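Local coordinates for Methylcobalamin\: coenzyme M methyltransferase (Methanosarcina mazei, PDB 4AY8), which catalyses methyl transfer from methylcobalamin to coenzyme M, a zinc-dependent step of methanogenesis, and belongs to the uroporphyrinogen decarboxylase family, at residues A[205-210]-A[239-244]; A[109-114]-A[162-167]; A[305-310]-A[339-344]; A[37-42]-A[325-330]. All blocks are in the same frame, centred on the assembly; numbering follows the deposited sequence.

Overall arrangement
The chain folds as a TIM barrel of the uroporphyrinogen decarboxylase family, and the four contacts run from its core to its periphery. Interaction 1 is buried between two neighbouring parallel strands and rests on backbone hydrogen bonds. Interaction 3, also buried, joins two outer helices through small apolar side chains, with one lysine, salt-bridged to Glu345, at its edge. Interaction 4, partly buried, links two loops at the zinc and coenzyme M site and is the most polar of the four; its loop 325-330 leads from strand 320-323 into helix 333-346, which interaction 3 also uses. Interaction 2, partly buried too, binds a loop to a helix end, about 41 Å from interaction 3 between centres.

Interaction 1. Residues A[205-210]-A[239-244]; sequences DVIAIA and VNSVTV
With chi1 at 180°, Ser241 holds OG opposite its own amide nitrogen and turned to segment 205-210, with OG 3.3 Å from Asp205 O, just before the strand. From there the hydroxyl donates back to Val242 O over 2.8 Å. Val242 O is thus gripped twice, for Ile207 N also reaches it in the carbonyl plane, at 3.2 Å. Water 1 bridges the same end, donating to Asp205 O and accepting from Val242 N. An alanine in place of Ser241 would probably leave Val242 O with one donor fewer and this end of the strand less firmly tied. Further on, Val244 N bonds to Ile207 O and Val244 O receives Ile209 N, each at 2.9 Å. On one face of the sheet Val206 CG1 meets Val244 CG2 at 4.0 Å, with Ala208 CB packed on Val244 CB. The opposite face carries Ile207 and Thr243, and there Ile207 CG1, beside its backbone N (chi1 -52°), touches Val239 CG1. The strands belong to a beta-alpha-beta crossover through helix 221-238; Leu20 and Leu23 of helix 15-24 cover the valine face, Met199 of helix 178-202 packs on Ile207, and strand 150-155 pairs with the other edge of strand 206-210.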
loop_
_atom_site.group_PDB
_atom_site.type_symbol
_atom_site.label_atom_id
_atom_site.label_comp_id
_atom_site.label_asym_id
_atom_site.label_seq_id
_atom_site.Cartn_x
_atom_site.Cartn_y
_atom_site.Cartn_z
ATOM N N ASP A 205 2.269 -8.942 -8.886
ATOM C CA ASP A 205 1.609 -8.383 -10.067
ATOM C C ASP A 205 1.459 -6.866 -9.976
ATOM O O ASP A 205 1.377 -6.179 -10.988
ATOM C CB ASP A 205 0.229 -9.005 -10.251
ATOM C CG ASP A 205 0.292 -10.506 -10.431
ATOM O OD1 ASP A 205 0.844 -10.948 -11.467
ATOM O OD2 ASP A 205 -0.204 -11.226 -9.536
ATOM N N VAL A 206 1.383 -6.360 -8.748
ATOM C CA VAL A 206 1.241 -4.934 -8.500
ATOM C C VAL A 206 2.139 -4.588 -7.314
ATOM O O VAL A 206 2.220 -5.355 -6.350
ATOM C CB VAL A 206 -0.232 -4.549 -8.177
ATOM C CG1 VAL A 206 -0.346 -3.084 -7.751
ATOM C CG2 VAL A 206 -1.166 -4.848 -9.365
ATOM N N ILE A 207 2.831 -3.456 -7.397
ATOM C CA ILE A 207 3.549 -2.936 -6.251
ATOM C C ILE A 207 2.786 -1.736 -5.720
ATOM O O ILE A 207 2.631 -0.740 -6.419
ATOM C CB ILE A 207 4.981 -2.510 -6.594
ATOM C CG1 ILE A 207 5.715 -3.644 -7.301
ATOM C CG2 ILE A 207 5.723 -2.058 -5.310
ATOM C CD1 ILE A 207 5.930 -4.903 -6.429
ATOM N N ALA A 208 2.310 -1.844 -4.488
ATOM C CA ALA A 208 1.529 -0.782 -3.860
ATOM C C ALA A 208 2.309 -0.162 -2.711
ATOM O O ALA A 208 2.448 -0.760 -1.648
ATOM C CB ALA A 208 0.181 -1.321 -3.357
ATOM N N ILE A 209 2.824 1.040 -2.931
ATOM C CA ILE A 209 3.597 1.709 -1.898
ATOM C C ILE A 209 2.677 2.574 -1.049
ATOM O O ILE A 209 1.699 3.165 -1.545
ATOM C CB ILE A 209 4.802 2.539 -2.458
ATOM C CG1 ILE A 209 4.344 3.785 -3.201
ATOM C CG2 ILE A 209 5.680 1.703 -3.377
ATOM C CD1 ILE A 209 5.489 4.648 -3.697
ATOM N N ALA A 210 2.974 2.600 0.244
ATOM C CA ALA A 210 2.271 3.427 1.202
ATOM C C ALA A 210 3.257 4.469 1.709
ATOM O O ALA A 210 4.275 4.139 2.333
ATOM C CB ALA A 210 1.738 2.582 2.349
ATOM N N VAL A 239 10.264 0.988 -11.732
ATOM C CA VAL A 239 9.729 -0.290 -11.253
ATOM C C VAL A 239 8.912 -0.937 -12.381
ATOM O O VAL A 239 7.984 -0.336 -12.960
ATOM C CB VAL A 239 8.913 -0.090 -9.959
ATOM C CG1 VAL A 239 8.149 -1.354 -9.556
ATOM C CG2 VAL A 239 9.833 0.364 -8.827
ATOM N N ASN A 240 9.307 -2.165 -12.697
ATOM C CA ASN A 240 8.824 -2.909 -13.852
ATOM C C ASN A 240 7.520 -3.640 -13.589
ATOM O O ASN A 240 7.415 -4.851 -13.750
ATOM C CB ASN A 240 9.887 -3.913 -14.261
ATOM C CG ASN A 240 11.126 -3.250 -14.759
ATOM O OD1 ASN A 240 11.178 -2.810 -15.901
ATOM N ND2 ASN A 240 12.140 -3.164 -13.909
ATOM N N SER A 241 6.526 -2.867 -13.190
ATOM C CA SER A 241 5.246 -3.381 -12.799
ATOM C C SER A 241 4.220 -2.251 -12.870
ATOM O O SER A 241 4.566 -1.070 -12.831
ATOM C CB SER A 241 5.354 -3.896 -11.365
ATOM O OG SER A 241 4.135 -4.427 -10.887
ATOM N N VAL A 242 2.956 -2.631 -12.971
ATOM C CA VAL A 242 1.863 -1.755 -12.579
ATOM C C VAL A 242 2.062 -1.406 -11.101
ATOM O O VAL A 242 2.397 -2.273 -10.293
ATOM C CB VAL A 242 0.521 -2.460 -12.818
ATOM C CG1 VAL A 242 -0.625 -1.748 -12.113
ATOM C CG2 VAL A 242 0.274 -2.595 -14.328
ATOM N N THR A 243 1.896 -0.133 -10.756
ATOM C CA THR A 243 2.095 0.311 -9.381
ATOM C C THR A 243 0.899 1.113 -8.860
ATOM O O THR A 243 0.113 1.679 -9.634
ATOM C CB THR A 243 3.369 1.190 -9.228
ATOM O OG1 THR A 243 3.241 2.347 -10.052
ATOM C CG2 THR A 243 4.655 0.415 -9.570
ATOM N N VAL A 244 0.777 1.150 -7.539
ATOM C CA VAL A 244 -0.205 1.978 -6.855
ATOM C C VAL A 244 0.477 2.828 -5.777
ATOM O O VAL A 244 1.359 2.355 -5.049
ATOM C CB VAL A 244 -1.310 1.125 -6.199
ATOM C CG1 VAL A 244 -2.169 1.987 -5.268
ATOM C CG2 VAL A 244 -2.180 0.418 -7.269
HETATM O O HOH W 1 2.427 -5.136 -13.442
#

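Interaction 2. Residues A[109-114]-A[162-167]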
loop_
_atom_site.group_PDB
_atom_site.type_symbol
_atom_site.label_atom_id
_atom_site.label_comp_id
_atom_site.label_asym_id
_atom_site.label_seq_id
_atom_site.Cartn_x
_atom_site.Cartn_y
_atom_site.Cartn_z
ATOM N N HIS A 109 16.285 5.542 14.578
ATOM C CA HIS A 109 16.651 6.169 13.309
ATOM C C HIS A 109 18.171 6.307 13.202
ATOM O O HIS A 109 18.793 6.987 14.014
ATOM C CB HIS A 109 15.995 7.543 13.208
ATOM C CG HIS A 109 14.521 7.516 13.435
ATOM N ND1 HIS A 109 13.946 7.861 14.640
ATOM C CD2 HIS A 109 13.504 7.139 12.625
ATOM C CE1 HIS A 109 12.635 7.715 14.555
ATOM N NE2 HIS A 109 12.342 7.278 13.344
ATOM N N PRO A 110 18.776 5.668 12.194
ATOM C CA PRO A 110 20.236 5.600 12.132
ATOM C C PRO A 110 20.956 6.881 11.707
ATOM O O PRO A 110 22.137 7.003 11.966
ATOM C CB PRO A 110 20.493 4.490 11.106
ATOM C CG PRO A 110 19.249 4.437 10.277
ATOM C CD PRO A 110 18.126 4.846 11.159
ATOM N N TYR A 111 20.268 7.825 11.072
ATOM C CA TYR A 111 20.951 8.989 10.478
ATOM C C TYR A 111 20.284 10.313 10.836
ATOM O O TYR A 111 19.917 11.090 9.948
ATOM C CB TYR A 111 21.013 8.855 8.952
ATOM C CG TYR A 111 21.683 7.596 8.481
ATOM C CD1 TYR A 111 23.060 7.459 8.554
ATOM C CD2 TYR A 111 20.940 6.540 7.959
ATOM C CE1 TYR A 111 23.686 6.303 8.128
ATOM C CE2 TYR A 111 21.555 5.373 7.525
ATOM C CZ TYR A 111 22.933 5.267 7.615
ATOM O OH TYR A 111 23.569 4.134 7.201
ATOM N N PRO A 112 20.148 10.589 12.138
ATOM C CA PRO A 112 19.408 11.773 12.538
ATOM C C PRO A 112 20.145 13.079 12.295
ATOM O O PRO A 112 19.511 14.116 12.267
ATOM C CB PRO A 112 19.169 11.555 14.037
ATOM C CG PRO A 112 20.270 10.648 14.473
ATOM C CD PRO A 112 20.591 9.782 13.286
ATOM N N LYS A 113 21.461 13.033 12.095
ATOM C CA LYS A 113 22.266 14.263 11.991
ATOM C C LYS A 113 22.896 14.483 10.613
ATOM O O LYS A 113 23.018 15.605 10.144
ATOM C CB LYS A 113 23.369 14.238 13.051
ATOM C CG LYS A 113 22.845 14.344 14.482
ATOM C CD LYS A 113 23.608 13.428 15.436
ATOM C CE LYS A 113 23.263 13.722 16.888
ATOM N NZ LYS A 113 23.933 14.970 17.383
ATOM N N ASP A 114 23.306 13.399 9.973
ATOM C CA ASP A 114 24.029 13.475 8.713
ATOM C C ASP A 114 23.923 12.118 8.035
ATOM O O ASP A 114 23.471 11.152 8.642
ATOM C CB ASP A 114 25.501 13.810 8.967
ATOM C CG ASP A 114 26.188 12.765 9.826
ATOM O OD1 ASP A 114 26.455 11.653 9.327
ATOM O OD2 ASP A 114 26.441 13.046 11.014
ATOM N N SER A 162 12.420 9.543 5.733
ATOM C CA SER A 162 12.034 10.043 7.039
ATOM C C SER A 162 12.345 9.046 8.162
ATOM O O SER A 162 12.737 9.443 9.268
ATOM C CB SER A 162 10.544 10.392 7.037
ATOM O OG SER A 162 10.134 10.928 8.281
ATOM N N ASP A 163 12.149 7.758 7.897
ATOM C CA ASP A 163 12.470 6.730 8.880
ATOM C C ASP A 163 13.992 6.673 9.111
ATOM O O ASP A 163 14.452 6.461 10.223
ATOM C CB ASP A 163 11.962 5.369 8.420
ATOM C CG ASP A 163 10.478 5.166 8.699
ATOM O OD1 ASP A 163 9.899 5.973 9.429
ATOM O OD2 ASP A 163 9.897 4.195 8.185
ATOM N N LEU A 164 14.761 6.858 8.047
ATOM C CA LEU A 164 16.206 6.834 8.150
ATOM C C LEU A 164 16.776 7.996 8.978
ATOM O O LEU A 164 17.756 7.808 9.719
ATOM C CB LEU A 164 16.834 6.840 6.760
ATOM C CG LEU A 164 16.691 5.559 5.939
ATOM C CD1 LEU A 164 17.299 5.761 4.552
ATOM C CD2 LEU A 164 17.358 4.414 6.663
ATOM N N VAL A 165 16.173 9.180 8.857
ATOM C CA VAL A 165 16.716 10.389 9.487
ATOM C C VAL A 165 15.900 10.903 10.689
ATOM O O VAL A 165 16.312 11.861 11.368
ATOM C CB VAL A 165 16.905 11.512 8.440
ATOM C CG1 VAL A 165 17.678 10.979 7.217
ATOM C CG2 VAL A 165 15.564 12.119 8.018
ATOM N N SER A 166 14.778 10.237 10.964
ATOM C CA SER A 166 13.763 10.679 11.930
ATOM C C SER A 166 12.872 11.749 11.299
ATOM O O SER A 166 13.350 12.590 10.546
ATOM C CB SER A 166 14.394 11.224 13.218
ATOM O OG SER A 166 14.780 12.574 13.056
ATOM N N VAL A 167 11.582 11.739 11.620
ATOM C CA VAL A 167 10.659 12.666 10.973
ATOM C C VAL A 167 10.951 14.110 11.406
ATOM O O VAL A 167 10.751 15.037 10.634
ATOM C CB VAL A 167 9.165 12.272 11.174
ATOM C CG1 VAL A 167 8.769 12.300 12.636
ATOM C CG2 VAL A 167 8.236 13.202 10.359
#
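Tyr111 N donates to Leu164 O over 2.9 Å, meeting the carbonyl nearly end-on although the bond is somewhat bent at the hydrogen (144°). Pro110 CD lies 3.3 Å from the same oxygen, so the loop closes around it with one N-H and one ring carbon. Beside this bond two CA-H...O contacts run in opposite senses: Val165 CA approaches Tyr111 O, and Pro112 CA approaches Val165 O, each at 3.3 Å. The loop thereby docks on the C-terminal end of helix 157-165. Ser166 there leaves helical geometry with positive phi and serves as N-cap of the next helix, 167-176, its OG accepting from Ser169 N; the junction is a sharp turn between two helices in the excursion that follows strand 150-155 of the barrel. His109 covers this turn. Its CG stands beside the backbone N (chi1 -53°), which lays one face of the ring over Ser166 CA in a CH-pi contact, 3.7 Å from carbon to centroid. Replacing His109 with a glycine would probably uncover Ser166 CA and open a gap over the turn. Apolar contacts flank the bond: Pro110 CG touches Leu164 CD2 at 4.1 Å, and Tyr111 CB faces Val165 CG1 at 4.3 Å.

Interaction 3. Residues A[305-310]-A[339-344]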
loop_
_atom_site.group_PDB
_atom_site.type_symbol
_atom_site.label_atom_id
_atom_site.label_comp_id
_atom_site.label_asym_id
_atom_site.label_seq_id
_atom_site.Cartn_x
_atom_site.Cartn_y
_atom_site.Cartn_z
ATOM N N LYS A 305 -23.620 0.181 6.743
ATOM C CA LYS A 305 -22.868 1.417 6.536
ATOM C C LYS A 305 -21.681 1.157 5.607
ATOM O O LYS A 305 -21.375 1.959 4.729
ATOM C CB LYS A 305 -22.383 1.973 7.871
ATOM C CG LYS A 305 -21.667 3.317 7.818
ATOM C CD LYS A 305 -20.890 3.543 9.115
ATOM C CE LYS A 305 -20.215 4.905 9.181
ATOM N NZ LYS A 305 -19.445 5.088 10.432
ATOM N N ILE A 306 -21.011 0.035 5.807
ATOM C CA ILE A 306 -19.958 -0.379 4.902
ATOM C C ILE A 306 -20.484 -0.428 3.465
ATOM O O ILE A 306 -19.880 0.157 2.551
ATOM C CB ILE A 306 -19.353 -1.736 5.308
ATOM C CG1 ILE A 306 -18.591 -1.579 6.631
ATOM C CG2 ILE A 306 -18.405 -2.232 4.221
ATOM C CD1 ILE A 306 -18.339 -2.873 7.391
ATOM N N LYS A 307 -21.616 -1.107 3.264
ATOM C CA LYS A 307 -22.159 -1.257 1.923
ATOM C C LYS A 307 -22.582 0.079 1.316
ATOM O O LYS A 307 -22.300 0.331 0.138
ATOM C CB LYS A 307 -23.347 -2.219 1.907
ATOM C CG LYS A 307 -23.029 -3.654 2.264
ATOM C CD LYS A 307 -24.320 -4.445 2.188
ATOM C CE LYS A 307 -24.157 -5.919 2.414
ATOM N NZ LYS A 307 -25.511 -6.582 2.314
ATOM N N ALA A 308 -23.254 0.928 2.106
ATOM C CA ALA A 308 -23.706 2.237 1.610
ATOM C C ALA A 308 -22.515 3.084 1.175
ATOM O O ALA A 308 -22.523 3.704 0.098
ATOM C CB ALA A 308 -24.536 3.003 2.672
ATOM N N GLU A 309 -21.490 3.128 2.008
ATOM C CA GLU A 309 -20.323 3.945 1.685
ATOM C C GLU A 309 -19.550 3.373 0.490
ATOM O O GLU A 309 -19.042 4.118 -0.338
ATOM C CB GLU A 309 -19.444 4.130 2.917
ATOM C CG GLU A 309 -20.172 4.939 3.995
ATOM C CD GLU A 309 -19.297 5.327 5.162
ATOM O OE1 GLU A 309 -18.100 4.968 5.180
ATOM O OE2 GLU A 309 -19.835 5.983 6.076
ATOM N N ALA A 310 -19.490 2.049 0.401
ATOM C CA ALA A 310 -18.916 1.373 -0.763
ATOM C C ALA A 310 -19.688 1.695 -2.056
ATOM O O ALA A 310 -19.085 1.927 -3.109
ATOM C CB ALA A 310 -18.905 -0.103 -0.532
ATOM N N LEU A 339 -17.819 -5.428 2.196
ATOM C CA LEU A 339 -17.234 -4.629 1.131
ATOM C C LEU A 339 -17.395 -5.348 -0.198
ATOM O O LEU A 339 -17.776 -4.748 -1.188
ATOM C CB LEU A 339 -15.758 -4.391 1.422
ATOM C CG LEU A 339 -15.061 -3.281 0.652
ATOM C CD1 LEU A 339 -15.700 -1.924 0.959
ATOM C CD2 LEU A 339 -13.561 -3.296 0.978
ATOM N N VAL A 340 -17.138 -6.649 -0.190
ATOM C CA VAL A 340 -17.342 -7.498 -1.356
ATOM C C VAL A 340 -18.824 -7.588 -1.731
ATOM O O VAL A 340 -19.180 -7.441 -2.901
ATOM C CB VAL A 340 -16.747 -8.903 -1.114
ATOM C CG1 VAL A 340 -17.023 -9.844 -2.314
ATOM C CG2 VAL A 340 -15.256 -8.790 -0.818
ATOM N N ALA A 341 -19.698 -7.771 -0.742
ATOM C CA ALA A 341 -21.128 -7.877 -1.024
ATOM C C ALA A 341 -21.660 -6.588 -1.676
ATOM O O ALA A 341 -22.510 -6.638 -2.546
ATOM C CB ALA A 341 -21.924 -8.233 0.255
ATOM N N ALA A 342 -21.130 -5.441 -1.270
ATOM C CA ALA A 342 -21.563 -4.166 -1.825
ATOM C C ALA A 342 -21.323 -4.099 -3.337
ATOM O O ALA A 342 -22.175 -3.628 -4.095
ATOM C CB ALA A 342 -20.866 -3.012 -1.112
ATOM N N ARG A 343 -20.151 -4.550 -3.765
ATOM C CA ARG A 343 -19.803 -4.556 -5.174
ATOM C C ARG A 343 -20.764 -5.492 -5.906
ATOM O O ARG A 343 -21.357 -5.118 -6.907
ATOM C CB ARG A 343 -18.346 -4.991 -5.358
ATOM C CG ARG A 343 -17.753 -4.732 -6.732
ATOM C CD ARG A 343 -18.210 -5.735 -7.772
ATOM N NE ARG A 343 -18.085 -7.098 -7.293
ATOM C CZ ARG A 343 -16.973 -7.819 -7.357
ATOM N NH1 ARG A 343 -15.858 -7.319 -7.885
ATOM N NH2 ARG A 343 -16.976 -9.049 -6.886
ATOM N N ASP A 344 -20.933 -6.698 -5.379
ATOM C CA ASP A 344 -21.847 -7.678 -5.966
ATOM C C ASP A 344 -23.283 -7.155 -6.060
ATOM O O ASP A 344 -23.926 -7.303 -7.093
ATOM C CB ASP A 344 -21.806 -8.989 -5.174
ATOM C CG ASP A 344 -20.463 -9.698 -5.296
ATOM O OD1 ASP A 344 -19.714 -9.392 -6.252
ATOM O OD2 ASP A 344 -20.174 -10.577 -4.457
#
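Ala310 and Ala342 meet methyl to methyl where helices 305-310 and 339-344 pass each other, their CB atoms 3.6 Å apart. This is the tight part of the contact. Ala342 CB also presses on the backbone of the other helix, 3.7 Å from Lys307 CA, and such short side chains let the two axes come within 8.4 Å at a crossing angle of -49°. Deeper in the interface Leu339 stretches across: its CG lies trans to the backbone N (chi1 -164°), which carries CD1 to within 4.0 Å of Ala310 CB. Ile306 answers from the first helix, its CG2 resting 3.8 Å from Leu339 N and touching Leu339 CD1 as well. The side chains meeting here are all apolar, and Leu321 and Pro323 of strand 320-323 continue the packing inward beneath Ala310 and Leu339.

The outer side is looser. Lys307, partly exposed, extends its chain along the edge of the second helix, with CE 3.9 Å from Ala341 CB, so that the aliphatic part covers the alanines while NZ forms a salt bridge with Glu345 one turn further on. Arg343, by contrast, on the side of its helix facing away from 305-310, is buried and paired with Asp344 and Glu76. Two consecutive helices packed beside each other over the strand that connects them in sequence belong to the outer helical layer of a TIM barrel.

Interaction 4. Residues A[37-42]-A[325-330]; sequences TQTGIV and CGIAPM. With ZN (zinc ion), chain D; COM (1-thioethanesulfonic acid), chain C.
Gln38 turns its amide across to segment 325-330, where NE2 donates to Ile327 O over 2.7 Å. The chain is doubled back, with chi1 at an unfavourable 96° and chi2 at 82°, and the amide is then held by three bonds: besides Ile327 O, NE2 gives its other hydrogen to Gly40 O at 3.0 Å, and OE1 accepts from Gly40 N, which stands above the carbonyl plane. Both NE2 acceptors lie in the plane of the amide, so its rotation is fixed. Gln38 O in turn receives Ile327 N, and Gln38 N points the other way, to O3S of coenzyme M at 2.9 Å. Gly326 borders the sulfonate, and any CB there would run into O1S.

Thr37 closes the inner end, where its OG1 donates a hydrogen bond to Cys325 O over 2.6 Å, from above the carbonyl plane. Cys325 looks away from the partner loop: SG, trans to the backbone N (chi1 -165°), binds the zinc ion at 2.4 Å. At the outer end the apolar side chains cross obliquely, Ile41 CG2 against Ile327 CG2 at 3.6 Å and Val42 CG2 against the selenium of selenomethionine Met330, while Val42 N bonds to Pro329 O over 2.8 Å.

His246 and Cys248 complete the protein ligands of the zinc ion, and S1 of coenzyme M is the fourth ligand, with Gln103 adding a hydrogen bond to the bound substrate. Sulfur S1 on zinc, presumably as thiolate, and a sulfonate held by amide N-H groups are consistent with a thiol-activating zinc methyltransferase site, set among the loops of the TIM barrel.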
loop_
_atom_site.group_PDB
_atom_site.type_symbol
_atom_site.label_atom_id
_atom_site.label_comp_id
_atom_site.label_asym_id
_atom_site.label_seq_id
_atom_site.Cartn_x
_atom_site.Cartn_y
_atom_site.Cartn_z
ATOM N N THR A 37 -3.800 -2.286 0.710
ATOM C CA THR A 37 -3.198 -2.002 2.004
ATOM C C THR A 37 -3.250 -3.264 2.864
ATOM O O THR A 37 -3.830 -4.283 2.457
ATOM C CB THR A 37 -3.922 -0.830 2.695
ATOM O OG1 THR A 37 -5.331 -1.080 2.705
ATOM C CG2 THR A 37 -3.647 0.496 1.950
ATOM N N GLN A 38 -2.641 -3.205 4.045
ATOM C CA GLN A 38 -2.436 -4.407 4.848
ATOM C C GLN A 38 -3.746 -5.124 5.149
ATOM O O GLN A 38 -4.769 -4.488 5.437
ATOM C CB GLN A 38 -1.637 -4.086 6.124
ATOM C CG GLN A 38 -2.445 -3.831 7.386
ATOM C CD GLN A 38 -2.856 -5.119 8.060
ATOM O OE1 GLN A 38 -2.195 -6.146 7.900
ATOM N NE2 GLN A 38 -3.959 -5.083 8.802
ATOM N N THR A 39 -3.705 -6.454 5.072
ATOM C CA THR A 39 -4.904 -7.274 5.192
ATOM C C THR A 39 -4.921 -8.259 6.348
ATOM O O THR A 39 -5.814 -9.104 6.418
ATOM C CB THR A 39 -5.126 -8.112 3.926
ATOM O OG1 THR A 39 -3.961 -8.911 3.671
ATOM C CG2 THR A 39 -5.457 -7.203 2.734
ATOM N N GLY A 40 -3.957 -8.164 7.253
ATOM C CA GLY A 40 -3.932 -9.053 8.425
ATOM C C GLY A 40 -4.996 -8.725 9.466
ATOM O O GLY A 40 -5.011 -7.624 10.029
ATOM N N ILE A 41 -5.885 -9.672 9.745
ATOM C CA ILE A 41 -6.910 -9.452 10.776
ATOM C C ILE A 41 -6.960 -10.588 11.804
ATOM O O ILE A 41 -6.759 -11.761 11.467
ATOM C CB ILE A 41 -8.312 -9.170 10.174
ATOM C CG1 ILE A 41 -8.851 -10.377 9.404
ATOM C CG2 ILE A 41 -8.274 -7.934 9.261
ATOM C CD1 ILE A 41 -10.289 -10.183 8.902
ATOM N N VAL A 42 -7.211 -10.218 13.062
ATOM C CA VAL A 42 -7.143 -11.143 14.200
ATOM C C VAL A 42 -8.033 -12.361 13.992
ATOM O O VAL A 42 -7.592 -13.497 14.160
ATOM C CB VAL A 42 -7.485 -10.435 15.534
ATOM C CG1 VAL A 42 -7.564 -11.427 16.688
ATOM C CG2 VAL A 42 -6.446 -9.337 15.843
ATOM N N CYS A 325 -7.351 2.822 4.056
ATOM C CA CYS A 325 -6.000 2.634 4.600
ATOM C C CYS A 325 -5.863 1.151 4.958
ATOM O O CYS A 325 -6.654 0.316 4.493
ATOM C CB CYS A 325 -5.785 3.542 5.830
ATOM S SG CYS A 325 -4.063 3.759 6.379
ATOM N N GLY A 326 -4.851 0.815 5.745
ATOM C CA GLY A 326 -4.701 -0.536 6.272
ATOM C C GLY A 326 -5.979 -0.988 6.961
ATOM O O GLY A 326 -6.639 -0.204 7.622
ATOM N N ILE A 327 -6.345 -2.251 6.787
ATOM C CA ILE A 327 -7.475 -2.804 7.528
ATOM C C ILE A 327 -7.064 -2.884 8.994
ATOM O O ILE A 327 -5.980 -3.370 9.315
ATOM C CB ILE A 327 -7.887 -4.183 7.009
ATOM C CG1 ILE A 327 -8.215 -4.106 5.507
ATOM C CG2 ILE A 327 -9.090 -4.748 7.826
ATOM C CD1 ILE A 327 -8.655 -5.431 4.877
ATOM N N ALA A 328 -7.897 -2.345 9.875
ATOM C CA ALA A 328 -7.630 -2.426 11.313
ATOM C C ALA A 328 -7.695 -3.903 11.719
ATOM O O ALA A 328 -8.612 -4.620 11.342
ATOM C CB ALA A 328 -8.632 -1.588 12.107
ATOM N N PRO A 329 -6.692 -4.362 12.457
ATOM C CA PRO A 329 -6.565 -5.770 12.768
ATOM C C PRO A 329 -7.782 -6.364 13.497
ATOM O O PRO A 329 -8.063 -7.538 13.325
ATOM C CB PRO A 329 -5.308 -5.821 13.637
ATOM C CG PRO A 329 -4.527 -4.653 13.225
ATOM C CD PRO A 329 -5.534 -3.587 12.930
HETATM N N MSE A 330 -8.501 -5.552 14.274
HETATM C CA MSE A 330 -9.686 -6.021 14.986
HETATM C C MSE A 330 -10.938 -6.015 14.106
HETATM O O MSE A 330 -12.025 -6.374 14.561
HETATM C CB MSE A 330 -9.925 -5.195 16.252
HETATM C CG MSE A 330 -8.805 -5.292 17.292
HETATM SE SE MSE A 330 -8.437 -7.138 17.852
HETATM C CE MSE A 330 -10.207 -7.679 18.456
HETATM ZN ZN ZN D . -2.466 4.816 4.961
HETATM C C1 COM C . -0.983 2.268 5.482
HETATM C C2 COM C . 0.014 1.248 6.011
HETATM S S1 COM C . -0.322 3.976 5.463
HETATM S S2 COM C . -0.591 -0.313 6.118
HETATM O O1S COM C . -1.544 -0.413 7.220
HETATM O O2S COM C . 0.566 -1.176 6.451
HETATM O O3S COM C . -1.221 -0.784 4.885
#